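Local coordinates for translation initiation factor eif-2b-like protein (Chaetomium thermophilum, PDB 4ZEO), which probably takes part in translation initiation as the delta subunit of eIF2B, the guanine nucleotide exchange factor that acts on eIF2, at residues Gly322-Leu325 with Ala326-Leu329; Ser279-Asp282 with Gly283-Ile286; Leu299-Ala302 with Arg303-Lys307; Ala268-Val271 with Ile272-Ala276; Leu171-Ser174 with Ile175-Leu178. One frame throughout, in Å; residues are numbered along the deposited sequence.

Contact 1 (Gly322-Leu325 with Ala326-Leu329)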
loop_
_atom_site.group_PDB
_atom_site.type_symbol
_atom_site.label_atom_id
_atom_site.label_comp_id
_atom_site.label_asym_id
_atom_site.label_seq_id
_atom_site.Cartn_x
_atom_site.Cartn_y
_atom_site.Cartn_z
ATOM N N GLY A 322 -16.000 -2.538 5.527
ATOM C CA GLY A 322 -16.415 -1.210 5.948
ATOM C C GLY A 322 -17.166 -1.127 7.271
ATOM O O GLY A 322 -17.156 -0.088 7.940
ATOM N N LYS A 323 -17.869 -2.202 7.616
ATOM C CA LYS A 323 -18.582 -2.279 8.881
ATOM C C LYS A 323 -17.577 -2.229 10.048
ATOM O O LYS A 323 -17.803 -1.568 11.059
ATOM C CB LYS A 323 -19.446 -3.538 8.923
ATOM C CG LYS A 323 -20.711 -3.387 9.732
ATOM C CD LYS A 323 -21.348 -4.733 10.007
ATOM C CE LYS A 323 -22.650 -4.599 10.804
ATOM N NZ LYS A 323 -23.801 -4.104 9.989
ATOM N N GLU A 324 -16.457 -2.922 9.890
ATOM C CA GLU A 324 -15.383 -2.857 10.873
ATOM C C GLU A 324 -14.782 -1.438 10.957
ATOM O O GLU A 324 -14.478 -0.950 12.036
ATOM C CB GLU A 324 -14.309 -3.889 10.543
ATOM C CG GLU A 324 -14.730 -5.299 10.913
ATOM C CD GLU A 324 -15.002 -5.434 12.393
ATOM O OE1 GLU A 324 -15.949 -6.163 12.758
ATOM O OE2 GLU A 324 -14.285 -4.793 13.193
ATOM N N LEU A 325 -14.597 -0.782 9.822
ATOM C CA LEU A 325 -14.139 0.605 9.844
ATOM C C LEU A 325 -15.128 1.510 10.591
ATOM O O LEU A 325 -14.730 2.331 11.417
ATOM C CB LEU A 325 -13.913 1.133 8.423
ATOM C CG LEU A 325 -13.543 2.619 8.373
ATOM C CD1 LEU A 325 -12.259 2.877 9.167
ATOM C CD2 LEU A 325 -13.410 3.131 6.923
ATOM N N ALA A 326 -16.417 1.339 10.315
ATOM C CA ALA A 326 -17.453 2.128 10.983
ATOM C C ALA A 326 -17.403 1.896 12.484
ATOM O O ALA A 326 -17.638 2.813 13.272
ATOM C CB ALA A 326 -18.852 1.792 10.433
ATOM N N LYS A 327 -17.119 0.655 12.867
ATOM C CA LYS A 327 -16.972 0.296 14.275
ATOM C C LYS A 327 -15.859 1.097 14.925
ATOM O O LYS A 327 -16.069 1.732 15.957
ATOM C CB LYS A 327 -16.669 -1.199 14.438
ATOM C CG LYS A 327 -17.865 -2.077 14.780
ATOM C CD LYS A 327 -17.428 -3.503 15.137
ATOM C CE LYS A 327 -18.622 -4.441 15.244
ATOM N NZ LYS A 327 -19.090 -4.866 13.890
ATOM N N VAL A 328 -14.677 1.068 14.313
ATOM C CA VAL A 328 -13.501 1.744 14.850
ATOM C C VAL A 328 -13.716 3.259 14.956
ATOM O O VAL A 328 -13.417 3.862 15.987
ATOM C CB VAL A 328 -12.248 1.447 13.981
ATOM C CG1 VAL A 328 -11.083 2.343 14.374
ATOM C CG2 VAL A 328 -11.858 -0.023 14.078
ATOM N N LEU A 329 -14.285 3.857 13.910
ATOM C CA LEU A 329 -14.488 5.305 13.868
ATOM C C LEU A 329 -15.477 5.736 14.942
ATOM O O LEU A 329 -15.275 6.745 15.618
ATOM C CB LEU A 329 -14.991 5.744 12.486
ATOM C CG LEU A 329 -14.071 5.513 11.278
ATOM C CD1 LEU A 329 -14.700 6.015 9.971
ATOM C CD2 LEU A 329 -12.703 6.160 11.517
#

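Contact 2 (Ser279-Asp282 with Gly283-Ile286)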
loop_
_atom_site.group_PDB
_atom_site.type_symbol
_atom_site.label_atom_id
_atom_site.label_comp_id
_atom_site.label_asym_id
_atom_site.label_seq_id
_atom_site.Cartn_x
_atom_site.Cartn_y
_atom_site.Cartn_z
ATOM N N SER A 279 -6.590 18.450 5.346
ATOM C CA SER A 279 -7.699 18.704 4.445
ATOM C C SER A 279 -9.051 18.650 5.148
ATOM O O SER A 279 -10.020 19.215 4.659
ATOM C CB SER A 279 -7.684 17.717 3.288
ATOM O OG SER A 279 -6.914 18.232 2.225
ATOM N N ILE A 280 -9.133 17.898 6.239
ATOM C CA ILE A 280 -10.375 17.782 6.982
ATOM C C ILE A 280 -10.585 18.950 7.929
ATOM O O ILE A 280 -9.681 19.345 8.640
ATOM C CB ILE A 280 -10.432 16.449 7.720
ATOM C CG1 ILE A 280 -10.353 15.322 6.686
ATOM C CG2 ILE A 280 -11.711 16.340 8.550
ATOM C CD1 ILE A 280 -10.291 13.971 7.264
ATOM N N ASN A 281 -11.792 19.500 7.920
ATOM C CA ASN A 281 -12.107 20.688 8.704
ATOM C C ASN A 281 -13.371 20.476 9.498
ATOM O O ASN A 281 -14.132 19.562 9.197
ATOM C CB ASN A 281 -12.289 21.886 7.781
ATOM C CG ASN A 281 -11.015 22.281 7.092
ATOM O OD1 ASN A 281 -10.010 22.585 7.728
ATOM N ND2 ASN A 281 -11.023 22.185 5.771
ATOM N N ASP A 282 -13.621 21.335 10.478
ATOM C CA ASP A 282 -14.807 21.183 11.316
ATOM C C ASP A 282 -16.070 21.336 10.476
ATOM O O ASP A 282 -16.189 22.268 9.680
ATOM C CB ASP A 282 -14.814 22.216 12.439
ATOM C CG ASP A 282 -14.291 21.664 13.735
ATOM O OD1 ASP A 282 -14.413 20.446 13.940
ATOM O OD2 ASP A 282 -13.775 22.447 14.557
ATOM N N GLY A 283 -17.015 20.425 10.675
ATOM C CA GLY A 283 -18.266 20.432 9.932
ATOM C C GLY A 283 -18.244 19.711 8.591
ATOM O O GLY A 283 -19.236 19.719 7.874
ATOM N N ASP A 284 -17.124 19.080 8.251
ATOM C CA ASP A 284 -17.010 18.360 6.977
ATOM C C ASP A 284 -17.815 17.070 6.987
ATOM O O ASP A 284 -18.047 16.452 8.033
ATOM C CB ASP A 284 -15.537 18.012 6.666
ATOM C CG ASP A 284 -14.769 19.153 6.003
ATOM O OD1 ASP A 284 -13.561 18.964 5.715
ATOM O OD2 ASP A 284 -15.347 20.242 5.795
ATOM N N THR A 285 -18.222 16.645 5.804
ATOM C CA THR A 285 -18.736 15.303 5.650
ATOM C C THR A 285 -17.810 14.559 4.733
ATOM O O THR A 285 -17.513 14.993 3.637
ATOM C CB THR A 285 -20.168 15.255 5.116
ATOM O OG1 THR A 285 -21.021 16.056 5.954
ATOM C CG2 THR A 285 -20.662 13.819 5.139
ATOM N N ILE A 286 -17.335 13.433 5.210
ATOM C CA ILE A 286 -16.379 12.622 4.483
ATOM C C ILE A 286 -17.033 11.348 3.992
ATOM O O ILE A 286 -17.786 10.720 4.735
ATOM C CB ILE A 286 -15.161 12.239 5.364
ATOM C CG1 ILE A 286 -14.625 13.469 6.110
ATOM C CG2 ILE A 286 -14.105 11.578 4.522
ATOM C CD1 ILE A 286 -13.909 14.445 5.216
#

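Contact 3 (Leu299-Ala302 with Arg303-Lys307)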
loop_
_atom_site.group_PDB
_atom_site.type_symbol
_atom_site.label_atom_id
_atom_site.label_comp_id
_atom_site.label_asym_id
_atom_site.label_seq_id
_atom_site.Cartn_x
_atom_site.Cartn_y
_atom_site.Cartn_z
ATOM N N LEU A 299 -8.634 9.688 9.250
ATOM C CA LEU A 299 -9.842 10.008 10.003
ATOM C C LEU A 299 -9.556 9.982 11.501
ATOM O O LEU A 299 -10.006 10.852 12.235
ATOM C CB LEU A 299 -10.984 9.046 9.626
ATOM C CG LEU A 299 -11.430 9.173 8.150
ATOM C CD1 LEU A 299 -12.561 8.196 7.759
ATOM C CD2 LEU A 299 -11.855 10.619 7.833
ATOM N N LEU A 300 -8.793 8.997 11.960
ATOM C CA LEU A 300 -8.431 8.951 13.383
ATOM C C LEU A 300 -7.553 10.153 13.753
ATOM O O LEU A 300 -7.697 10.725 14.825
ATOM C CB LEU A 300 -7.740 7.622 13.738
ATOM C CG LEU A 300 -8.681 6.404 13.631
ATOM C CD1 LEU A 300 -7.973 5.065 13.890
ATOM C CD2 LEU A 300 -9.914 6.549 14.518
ATOM N N ARG A 301 -6.679 10.561 12.847
ATOM C CA ARG A 301 -5.817 11.710 13.105
ATOM C C ARG A 301 -6.619 13.015 13.251
ATOM O O ARG A 301 -6.406 13.782 14.199
ATOM C CB ARG A 301 -4.772 11.833 11.982
ATOM C CG ARG A 301 -3.879 13.051 12.067
ATOM C CD ARG A 301 -2.805 12.883 13.093
ATOM N NE ARG A 301 -2.054 14.124 13.204
ATOM C CZ ARG A 301 -0.949 14.297 13.930
ATOM N NH1 ARG A 301 -0.421 13.304 14.638
ATOM N NH2 ARG A 301 -0.372 15.486 13.936
ATOM N N ALA A 302 -7.568 13.244 12.341
ATOM C CA ALA A 302 -8.373 14.465 12.367
ATOM C C ALA A 302 -9.166 14.553 13.649
ATOM O O ALA A 302 -9.251 15.622 14.273
ATOM C CB ALA A 302 -9.301 14.520 11.171
ATOM N N ARG A 303 -9.699 13.411 14.070
ATOM C CA ARG A 303 -10.447 13.343 15.320
ATOM C C ARG A 303 -9.543 13.637 16.519
ATOM O O ARG A 303 -9.930 14.377 17.419
ATOM C CB ARG A 303 -11.097 11.970 15.487
ATOM C CG ARG A 303 -11.974 11.853 16.723
ATOM C CD ARG A 303 -13.196 12.737 16.567
ATOM N NE ARG A 303 -13.934 12.874 17.811
ATOM C CZ ARG A 303 -14.274 14.043 18.336
ATOM N NH1 ARG A 303 -13.924 15.166 17.714
ATOM N NH2 ARG A 303 -14.954 14.092 19.476
ATOM N N LYS A 304 -8.339 13.070 16.527
ATOM C CA LYS A 304 -7.409 13.335 17.620
ATOM C C LYS A 304 -7.010 14.807 17.639
ATOM O O LYS A 304 -6.732 15.357 18.697
ATOM C CB LYS A 304 -6.161 12.441 17.522
ATOM C CG LYS A 304 -6.159 11.297 18.540
ATOM C CD LYS A 304 -5.033 10.312 18.291
ATOM C CE LYS A 304 -5.379 9.413 17.098
ATOM N NZ LYS A 304 -4.340 8.400 16.742
ATOM N N GLU A 305 -7.000 15.446 16.472
ATOM C CA GLU A 305 -6.733 16.877 16.378
ATOM C C GLU A 305 -7.897 17.715 16.917
ATOM O O GLU A 305 -7.804 18.940 17.011
ATOM C CB GLU A 305 -6.427 17.256 14.933
ATOM C CG GLU A 305 -5.108 16.719 14.460
ATOM C CD GLU A 305 -4.921 16.848 12.973
ATOM O OE1 GLU A 305 -5.934 17.090 12.278
ATOM O OE2 GLU A 305 -3.767 16.677 12.494
ATOM N N GLY A 306 -8.996 17.062 17.264
ATOM C CA GLY A 306 -10.117 17.754 17.880
ATOM C C GLY A 306 -11.217 18.134 16.904
ATOM O O GLY A 306 -12.188 18.776 17.277
ATOM N N LYS A 307 -11.069 17.729 15.649
ATOM C CA LYS A 307 -12.036 18.076 14.616
ATOM C C LYS A 307 -13.318 17.268 14.735
ATOM O O LYS A 307 -13.306 16.093 15.081
ATOM C CB LYS A 307 -11.403 17.884 13.239
ATOM C CG LYS A 307 -10.123 18.694 13.104
ATOM C CD LYS A 307 -9.545 18.587 11.748
ATOM C CE LYS A 307 -8.168 19.188 11.686
ATOM N NZ LYS A 307 -7.726 19.317 10.271
HETATM O O HOH W 1 -1.411 18.190 13.549
#

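Contact 4 (Ala268-Val271 with Ile272-Ala276)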
loop_
_atom_site.group_PDB
_atom_site.type_symbol
_atom_site.label_atom_id
_atom_site.label_comp_id
_atom_site.label_asym_id
_atom_site.label_seq_id
_atom_site.Cartn_x
_atom_site.Cartn_y
_atom_site.Cartn_z
ATOM N N ALA A 268 5.929 6.999 5.931
ATOM C CA ALA A 268 4.989 7.345 4.859
ATOM C C ALA A 268 3.550 7.356 5.366
ATOM O O ALA A 268 2.793 8.283 5.053
ATOM C CB ALA A 268 5.125 6.379 3.674
ATOM N N GLU A 269 3.190 6.358 6.174
ATOM C CA GLU A 269 1.835 6.281 6.739
ATOM C C GLU A 269 1.522 7.490 7.626
ATOM O O GLU A 269 0.466 8.110 7.509
ATOM C CB GLU A 269 1.660 4.989 7.543
ATOM C CG GLU A 269 0.385 4.913 8.360
ATOM C CD GLU A 269 0.268 3.604 9.109
ATOM O OE1 GLU A 269 0.223 2.559 8.445
ATOM O OE2 GLU A 269 0.266 3.604 10.357
ATOM N N TYR A 270 2.471 7.843 8.488
ATOM C CA TYR A 270 2.268 8.961 9.392
ATOM C C TYR A 270 2.094 10.262 8.615
ATOM O O TYR A 270 1.175 11.016 8.878
ATOM C CB TYR A 270 3.448 9.098 10.365
ATOM C CG TYR A 270 3.313 10.297 11.249
ATOM C CD1 TYR A 270 2.665 10.203 12.480
ATOM C CD2 TYR A 270 3.781 11.542 10.836
ATOM C CE1 TYR A 270 2.512 11.313 13.290
ATOM C CE2 TYR A 270 3.619 12.652 11.618
ATOM C CZ TYR A 270 2.991 12.537 12.850
ATOM O OH TYR A 270 2.854 13.655 13.632
ATOM N N VAL A 271 2.987 10.509 7.661
ATOM C CA VAL A 271 2.977 11.751 6.911
ATOM C C VAL A 271 1.713 11.891 6.082
ATOM O O VAL A 271 1.075 12.946 6.117
ATOM C CB VAL A 271 4.237 11.873 5.989
ATOM C CG1 VAL A 271 4.088 13.033 4.988
ATOM C CG2 VAL A 271 5.504 12.024 6.820
ATOM N N ILE A 272 1.314 10.827 5.384
ATOM C CA ILE A 272 0.096 10.869 4.563
ATOM C C ILE A 272 -1.140 11.129 5.436
ATOM O O ILE A 272 -1.973 11.978 5.115
ATOM C CB ILE A 272 -0.108 9.550 3.761
ATOM C CG1 ILE A 272 0.937 9.429 2.647
ATOM C CG2 ILE A 272 -1.498 9.501 3.142
ATOM C CD1 ILE A 272 0.989 8.042 1.978
ATOM N N ALA A 273 -1.250 10.418 6.551
ATOM C CA ALA A 273 -2.414 10.582 7.428
ATOM C C ALA A 273 -2.438 11.997 7.994
ATOM O O ALA A 273 -3.485 12.639 8.035
ATOM C CB ALA A 273 -2.406 9.552 8.545
ATOM N N ARG A 274 -1.276 12.494 8.398
ATOM C CA ARG A 274 -1.202 13.833 8.959
ATOM C C ARG A 274 -1.509 14.887 7.900
ATOM O O ARG A 274 -2.283 15.803 8.122
ATOM C CB ARG A 274 0.168 14.097 9.576
ATOM C CG ARG A 274 0.334 15.529 9.981
ATOM C CD ARG A 274 1.389 15.689 11.052
ATOM N NE ARG A 274 1.471 17.074 11.489
ATOM C CZ ARG A 274 2.270 17.522 12.454
ATOM N NH1 ARG A 274 3.071 16.695 13.107
ATOM N NH2 ARG A 274 2.268 18.805 12.766
ATOM N N ASN A 275 -0.892 14.759 6.743
ATOM C CA ASN A 275 -1.102 15.758 5.714
ATOM C C ASN A 275 -2.520 15.678 5.126
ATOM O O ASN A 275 -3.114 16.706 4.820
ATOM C CB ASN A 275 -0.005 15.631 4.648
ATOM C CG ASN A 275 1.345 16.104 5.166
ATOM O OD1 ASN A 275 1.456 16.511 6.324
ATOM N ND2 ASN A 275 2.378 16.022 4.332
ATOM N N ALA A 276 -3.083 14.478 5.017
ATOM C CA ALA A 276 -4.471 14.347 4.546
ATOM C C ALA A 276 -5.486 14.905 5.563
ATOM O O ALA A 276 -6.498 15.500 5.176
ATOM C CB ALA A 276 -4.794 12.889 4.223
#

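Contact 5 (Leu171-Ser174 with Ile175-Leu178)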
loop_
_atom_site.group_PDB
_atom_site.type_symbol
_atom_site.label_atom_id
_atom_site.label_comp_id
_atom_site.label_asym_id
_atom_site.label_seq_id
_atom_site.Cartn_x
_atom_site.Cartn_y
_atom_site.Cartn_z
ATOM N N LEU A 171 -2.055 -12.241 3.997
ATOM C CA LEU A 171 -1.529 -10.911 3.698
ATOM C C LEU A 171 -2.200 -10.381 2.445
ATOM O O LEU A 171 -1.983 -10.930 1.367
ATOM C CB LEU A 171 -0.026 -10.915 3.466
ATOM C CG LEU A 171 0.949 -11.108 4.605
ATOM C CD1 LEU A 171 2.312 -11.441 4.014
ATOM C CD2 LEU A 171 0.987 -9.852 5.454
ATOM N N LYS A 172 -2.976 -9.305 2.566
ATOM C CA LYS A 172 -3.734 -8.833 1.414
ATOM C C LYS A 172 -3.233 -7.562 0.752
ATOM O O LYS A 172 -3.021 -7.550 -0.447
ATOM C CB LYS A 172 -5.216 -8.645 1.794
ATOM C CG LYS A 172 -5.761 -9.737 2.662
ATOM C CD LYS A 172 -7.248 -9.599 2.884
ATOM C CE LYS A 172 -7.777 -10.800 3.691
ATOM N NZ LYS A 172 -9.035 -11.386 3.133
ATOM N N ASP A 173 -3.044 -6.491 1.502
ATOM C CA ASP A 173 -2.667 -5.233 0.869
ATOM C C ASP A 173 -1.198 -5.201 0.442
ATOM O O ASP A 173 -0.360 -5.934 0.966
ATOM C CB ASP A 173 -2.997 -4.059 1.783
ATOM C CG ASP A 173 -2.254 -4.118 3.076
ATOM O OD1 ASP A 173 -2.400 -5.136 3.789
ATOM O OD2 ASP A 173 -1.521 -3.155 3.370
ATOM N N SER A 174 -0.918 -4.355 -0.541
ATOM C CA SER A 174 0.401 -4.243 -1.143
ATOM C C SER A 174 1.472 -3.784 -0.150
ATOM O O SER A 174 2.618 -4.220 -0.230
ATOM C CB SER A 174 0.359 -3.284 -2.337
ATOM O OG SER A 174 -0.185 -2.043 -1.954
ATOM N N ILE A 175 1.106 -2.886 0.756
ATOM C CA ILE A 175 2.044 -2.384 1.747
ATOM C C ILE A 175 2.430 -3.450 2.779
ATOM O O ILE A 175 3.616 -3.585 3.096
ATOM C CB ILE A 175 1.472 -1.129 2.421
ATOM C CG1 ILE A 175 1.438 -0.026 1.375
ATOM C CG2 ILE A 175 2.325 -0.655 3.559
ATOM C CD1 ILE A 175 2.762 0.177 0.695
ATOM N N SER A 176 1.451 -4.217 3.271
ATOM C CA SER A 176 1.715 -5.326 4.199
ATOM C C SER A 176 2.560 -6.367 3.511
ATOM O O SER A 176 3.480 -6.938 4.096
ATOM C CB SER A 176 0.431 -6.017 4.656
ATOM O OG SER A 176 -0.329 -5.217 5.517
ATOM N N ARG A 177 2.225 -6.625 2.256
ATOM C CA ARG A 177 2.975 -7.600 1.494
ATOM C C ARG A 177 4.423 -7.126 1.349
ATOM O O ARG A 177 5.354 -7.907 1.568
ATOM C CB ARG A 177 2.322 -7.838 0.131
ATOM C CG ARG A 177 1.020 -8.608 0.204
ATOM C CD ARG A 177 0.326 -8.591 -1.155
ATOM N NE ARG A 177 1.102 -9.356 -2.126
ATOM C CZ ARG A 177 0.889 -9.357 -3.438
ATOM N NH1 ARG A 177 -0.089 -8.621 -3.961
ATOM N NH2 ARG A 177 1.664 -10.095 -4.224
ATOM N N LEU A 178 4.608 -5.842 1.047
ATOM C CA LEU A 178 5.948 -5.300 0.834
ATOM C C LEU A 178 6.812 -5.394 2.110
ATOM O O LEU A 178 7.957 -5.854 2.064
ATOM C CB LEU A 178 5.873 -3.843 0.338
ATOM C CG LEU A 178 7.220 -3.102 0.237
ATOM C CD1 LEU A 178 8.182 -3.795 -0.708
ATOM C CD2 LEU A 178 7.040 -1.658 -0.182
HETATM O O HOH W 2 -1.565 -6.297 -2.775
#

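Contact 1 (Gly322-Leu325 with Ala326-Leu329)
Leu325 turns CG anti to its backbone N (chi1 175°), whereas Leu329 sets CG anti to its carbonyl carbon (chi1 -63°), and the two leucines thereby meet one helical turn apart. CD1 of Leu325 lies 3.8 Å from CG of Leu329, the branches slanting across one another instead of running alongside. Another flank of the helix is polar. There Glu324 bends at chi2 (-61°), which brings its carboxylate to the chain of Lys327. OE1 of Glu324 stands 3.6 Å from NZ of Lys327, a salt bridge on the long side. Both oxygens of the same carboxylate are 3.9 Å from CD of Lys327, so the aliphatic part of the lysine passes the acid on the way to its ammonium group. Beneath the side chains the backbone is regular helix, with the N-H groups of Ala326 through Leu329 donating to the carbonyls of Gly322 through Leu325. Helix 321-331 is the crossover of a beta-alpha-beta unit of the parallel sheet, between strands 310-314 and 336-338. Ala326 and Leu329 rest on Val336 of the latter strand, and Leu325 and Val328 reach Glu296 of neighbouring helix 293-304.

Contact 2 (Ser279-Asp282 with Gly283-Ile286)
Asn281 and Asp284 close a type II beta turn, with Asp284 N donating to Asn281 O at 3.2 Å and Asp282 and Gly283 at its corners. Gly283 has a positive phi of 86°, where a CB would be jammed against the carbonyl O of Asp282. The side chain of Asp284 turns back over the turn and adds a second bond: OD1 of Asp284 accepts from N of Asn281 at 2.9 Å. The N-H comes from above the carboxylate, 67° out of its plane. The same two residues thus grip each other twice, once through the backbone and once through the acid. Their side chains run side by side in the same direction, amide and carboxylate planes standing 79° apart, with CB of Asn281 3.8 Å from OD1 of Asp284. Farther in, CG1 of Ile280 meets CD1 of Ile286 at 3.9 Å, the two chains crossing at about a right angle; both isoleucines also touch Phe356 of strand 354-358 and Leu299 of helix 293-304. The carboxylate of Asp282 is used outside the turn, its OD1 accepting from the backbone N of Ser308. The turn leads from the loop after helix 246-277 into strand 285-289 of the parallel sheet. With OD1 taken up by a backbone N-H, Asp284 probably prefers its ionised form. The steep approach suggests that charge attraction, more than lone-pair direction, probably holds that bond.

Contact 3 (Leu299-Ala302 with Arg303-Lys307)
Glu305 lays its CB beside the carbonyl O of Ala302, 3.3 Å away, and its CG against the O of Arg301, where helix 293-304 runs out. With CG anti to the carbonyl carbon (chi1 -70°) and the chain extended beyond it, the carboxylate reaches back along the helix. CD stands 4.0 Å from NE of Arg301, and there the two oxygens part company. OE2 accepts from NE of Arg301 at 3.2 Å in a salt bridge: it sits at the guanidinium edge, 20° out of that plane, while the N-H reaches it from above the carboxylate. A water reinforces the pair, accepting from NH2 of Arg301 and donating to OE2 of Glu305. OE1 turns toward CA of Ala302 and forms a longer salt bridge of 3.5 Å with NZ of Lys307. That ammonium has further partners in the backbone carbonyls of Ile280 and Ala277. Behind the acid the helix ends in a Schellman motif: Lys307 N donates to Ala302 O at 3.1 Å and Gly306 N to Arg303 O at 2.8 Å, with Gly306 at positive phi. Arg303 ties down the exit by donating from NH1 to Lys307 O. The helix is the crossover between strands 285-289 and 310-314. Flanked by two cations, Glu305 is probably ionised, and Lys307, set at a helix C-terminal end among carbonyl oxygens, is likely to be held charged by their partial negative charge.

Contact 4 (Ala268-Val271 with Ile272-Ala276)
Tyr270 and Arg274, one turn apart on the long helix 246-277, form an i to i+4 side-chain pair. Both send CG anti to the backbone N (chi1 176° for Tyr270) and run side by side in the same direction. NH1 of Arg274 donates to OH of Tyr270 at 3.1 Å, the hydroxyl lying at the guanidinium edge, 19° out of its plane. Ring and guanidinium are steeply turned against each other, and CD of Arg274 comes to 3.8 Å from CE2 of the tyrosine. On another flank Val271 and Asn275 pair in the same spacing, CG1 of the valine 3.5 Å from ND2 of the amide. That ND2 is spent outside the helix, on OE1 of Glu442, so replacing Asn275 by an alanine would probably leave the glutamate without its amide donor and uncover the valine methyl. Farther out, Arg301 of helix 293-304 lies against Tyr270, and Glu269 is bound by a salt bridge to Arg293 at the start of that helix. Ile272 packs onto Leu391 of strand 387-391, and Ala273 on Lys297 and Thr298, so the helix rests here on the parallel-sheet domain. Under the Val271-Asn275 pair, Asn275 N donates to Val271 O at 2.7 Å.

Contact 5 (Leu171-Ser174 with Ile175-Leu178)
Asp173 and Ser176 face each other across the first turn of helix 174-191, the carboxylate held so that each oxygen takes one donor from the serine. Its CG occupies the crowded position between backbone N and carbonyl carbon (chi1 61°), which swings the acid over the helix start. The hydroxyl OG of Ser176 donates to OD1 of Asp173 at 2.7 Å from the syn side, only 17° out of the carboxylate plane. The backbone N of Ser176 donates to OD2 of Asp173 at 3.2 Å and comes instead from above that plane. This is an N-cap: Asp173 immediately precedes the helix and satisfies an amide of its first turn. An asparagine here would keep one acceptor oxygen, so either the hydroxyl or the amide N-H of Ser176 is likely to lose its acceptor, and the negative charge facing the helix start would go. Arg177 points another way, back across the preceding loop. Its CG lies 4.1 Å from CB of Leu171 and its CD 3.6 Å from the carbonyl O of Lys172, while a bend at chi3 (67°) turns the guanidinium aside. A water accepts from NH1 of Arg177 at 3.0 Å and donates to Lys172 O, and NH2 of the arginine bonds to Pro221 O. Leu171 lies next to the capping pair, its CD2 4.0 Å from CB of Ser176. Ser174, the first helical residue, spends its OG on OD1 of Asn396 and its N on OE2 of Glu360.

Contacts 1, 2 and 4 gather round contact 3 beside the parallel sheet, while contact 5 stands apart on the helical side. Contact 3 is the meeting point: its centre is about 10 Å from that of contact 2, about 12 Å from contact 4 and about 15 Å from contact 1. It packs on contact 1 through Leu329 CD1 and Leu299 CD1 (3.8 Å) and on contact 2 through Ile280 CD1 and Leu299 CD2 (3.7 Å). Toward contact 4, Arg301 NH2 approaches Arg274 CD to 3.4 Å. Contacts 4 and 2 follow closely in sequence. Contact 5 comes nearest to contact 4, about 6 Å between closest atoms, without touching it.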